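Local coordinates for protein phosphatidylinositol-specific phospholipase C1 (PDB 3H4X) that belongs to the phosphatidylinositol-specific phospholipase C family and adopts a barrel-like fold of largely parallel strands surrounded by helices, at residues A[104-109]-A[148-153]. Residues are numbered along the deposited sequence; the frame is centred on the assembly and turned at random.
Sequences FAGCLS and LIRQKL. With EOH (ethanol), chain K.
With CG of Leu-108 anti to its carbonyl carbon (chi1 -68°) and CG of Leu-148 anti to its backbone N (chi1 175°), the two leucines lean across each other between helices 104-117 and 142-153, Leu-108 CD1 resting 3.7 Å from Leu-148 CG. Leu-108 is a knob in a hole lined by Leu-148, Ile-149, Lys-152 and Leu-153, and its branches divide the work. Leu-108 CD1 also lies over the centre of the Phe-104 ring, 3.8 Å above its plane. Leu-108 CD2 meets Leu-153 CD1 at 3.9 Å, those two side chains crossing nearly at right angles. A forked leucine suits such a place because each methyl can fill a different gap. The broad ring of Phe-104 extends the apolar layer: Leu-148 CD2 approaches it obliquely at 3.8 Å from Phe-104 CD2, and Ile-149 CD1 lies at its edge. Deeper in, Phe-191 of strand 189-195 receives Leu-108, Ile-149 and Leu-153.

Toward the more open side Lys-152 takes over. Lys-152 CB packs 3.7 Å from Leu-108 CB; its long chain then runs past Ala-105, whose small methyl leaves room for it. The amine thus reaches the polar margin of the interface, where Lys-152 NZ donates a hydrogen bond of 2.7 Å to atom O of a bound ethanol, probably from the crystallisation liquor. NZ also bonds to Ser-109 OG, though the position of that hydroxyl is less certain.

The axes of the two short helical segments approach to 9.6 Å and run roughly parallel, at 33°. Strand 124-130 connects these helices and pairs in parallel with strands 58-64 and 189-195, so the contact joins successive helices on the outside of a TIM-barrel-like alpha/beta fold, as in other phosphatidylinositol-specific phospholipases C.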
loop_
_atom_site.group_PDB
_atom_site.type_symbol
_atom_site.label_atom_id
_atom_site.label_comp_id
_atom_site.label_asym_id
_atom_site.label_seq_id
_atom_site.Cartn_x
_atom_site.Cartn_y
_atom_site.Cartn_z
ATOM N N PHE A 104 1.978 -10.841 10.856
ATOM C CA PHE A 104 1.433 -9.516 10.564
ATOM C C PHE A 104 1.198 -8.725 11.850
ATOM O O PHE A 104 1.508 -7.533 11.919
ATOM C CB PHE A 104 0.149 -9.645 9.742
ATOM C CG PHE A 104 -0.446 -8.330 9.300
ATOM C CD1 PHE A 104 0.354 -7.288 8.849
ATOM C CD2 PHE A 104 -1.820 -8.158 9.297
ATOM C CE1 PHE A 104 -0.209 -6.089 8.424
ATOM C CE2 PHE A 104 -2.385 -6.966 8.874
ATOM C CZ PHE A 104 -1.577 -5.935 8.438
ATOM N N ALA A 105 0.655 -9.383 12.871
ATOM C CA ALA A 105 0.480 -8.725 14.159
ATOM C C ALA A 105 1.814 -8.200 14.693
ATOM O O ALA A 105 1.870 -7.123 15.291
ATOM C CB ALA A 105 -0.181 -9.662 15.164
ATOM N N GLY A 106 2.886 -8.961 14.480
ATOM C CA GLY A 106 4.217 -8.531 14.895
ATOM C C GLY A 106 4.695 -7.314 14.123
ATOM O O GLY A 106 5.291 -6.397 14.691
ATOM N N CYS A 107 4.437 -7.304 12.821
ATOM C CA CYS A 107 4.760 -6.153 11.996
ATOM C C CYS A 107 4.035 -4.905 12.497
ATOM O O CYS A 107 4.629 -3.835 12.645
ATOM C CB CYS A 107 4.374 -6.434 10.546
ATOM S SG CYS A 107 4.693 -5.070 9.429
ATOM N N LEU A 108 2.739 -5.046 12.747
ATOM C CA LEU A 108 1.931 -3.940 13.237
ATOM C C LEU A 108 2.432 -3.436 14.586
ATOM O O LEU A 108 2.409 -2.234 14.854
ATOM C CB LEU A 108 0.462 -4.355 13.321
ATOM C CG LEU A 108 -0.232 -4.610 11.981
ATOM C CD1 LEU A 108 -1.558 -5.317 12.220
ATOM C CD2 LEU A 108 -0.427 -3.312 11.205
ATOM N N SER A 109 2.885 -4.352 15.436
ATOM C CA SER A 109 3.480 -3.955 16.705
ATOM C C SER A 109 4.740 -3.119 16.480
ATOM O O SER A 109 4.940 -2.101 17.146
ATOM C CB SER A 109 3.798 -5.179 17.565
ATOM O OG SER A 109 2.613 -5.825 17.989
ATOM N N LEU A 148 -7.856 -6.066 13.579
ATOM C CA LEU A 148 -6.470 -6.194 14.011
ATOM C C LEU A 148 -5.733 -4.869 13.867
ATOM O O LEU A 148 -5.003 -4.454 14.765
ATOM C CB LEU A 148 -5.761 -7.285 13.211
ATOM C CG LEU A 148 -4.264 -7.436 13.486
ATOM C CD1 LEU A 148 -3.978 -7.750 14.951
ATOM C CD2 LEU A 148 -3.684 -8.508 12.584
ATOM N N ILE A 149 -5.913 -4.207 12.731
ATOM C CA ILE A 149 -5.262 -2.924 12.517
ATOM C C ILE A 149 -5.765 -1.876 13.512
ATOM O O ILE A 149 -4.970 -1.113 14.062
ATOM C CB ILE A 149 -5.406 -2.455 11.053
ATOM C CG1 ILE A 149 -4.554 -3.349 10.143
ATOM C CG2 ILE A 149 -4.998 -0.996 10.909
ATOM C CD1 ILE A 149 -4.752 -3.111 8.672
ATOM N N ARG A 150 -7.072 -1.854 13.767
ATOM C CA ARG A 150 -7.620 -0.940 14.774
ATOM C C ARG A 150 -6.989 -1.200 16.137
ATOM O O ARG A 150 -6.621 -0.268 16.846
ATOM C CB ARG A 150 -9.146 -1.068 14.893
ATOM C CG ARG A 150 -9.932 -0.505 13.719
ATOM C CD ARG A 150 -11.404 -0.240 14.066
ATOM N NE ARG A 150 -12.056 -1.389 14.693
ATOM C CZ ARG A 150 -12.601 -2.404 14.028
ATOM N NH1 ARG A 150 -12.580 -2.429 12.699
ATOM N NH2 ARG A 150 -13.165 -3.403 14.694
ATOM N N GLN A 151 -6.868 -2.470 16.502
ATOM C CA GLN A 151 -6.309 -2.842 17.797
ATOM C C GLN A 151 -4.859 -2.388 17.937
ATOM O O GLN A 151 -4.458 -1.867 18.977
ATOM C CB GLN A 151 -6.414 -4.356 17.999
ATOM C CG GLN A 151 -5.990 -4.841 19.379
ATOM C CD GLN A 151 -4.545 -5.288 19.438
ATOM O OE1 GLN A 151 -4.047 -5.950 18.528
ATOM N NE2 GLN A 151 -3.865 -4.946 20.531
ATOM N N LYS A 152 -4.071 -2.585 16.887
ATOM C CA LYS A 152 -2.642 -2.296 16.955
ATOM C C LYS A 152 -2.299 -0.821 16.782
ATOM O O LYS A 152 -1.386 -0.313 17.434
ATOM C CB LYS A 152 -1.886 -3.117 15.911
ATOM C CG LYS A 152 -1.879 -4.610 16.187
ATOM C CD LYS A 152 -0.962 -4.969 17.341
ATOM C CE LYS A 152 -0.835 -6.478 17.476
ATOM N NZ LYS A 152 0.135 -6.856 18.534
ATOM N N LEU A 153 -3.014 -0.143 15.890
ATOM C CA LEU A 153 -2.623 1.203 15.462
ATOM C C LEU A 153 -3.631 2.298 15.797
ATOM O O LEU A 153 -3.276 3.475 15.855
ATOM C CB LEU A 153 -2.349 1.223 13.958
ATOM C CG LEU A 153 -1.116 0.446 13.510
ATOM C CD1 LEU A 153 -0.995 0.475 11.997
ATOM C CD2 LEU A 153 0.130 1.024 14.164
HETATM C C1 EOH K . 2.205 -8.935 18.071
HETATM C C2 EOH K . 3.059 -8.330 19.179
HETATM O O EOH K . 0.966 -9.405 18.553
#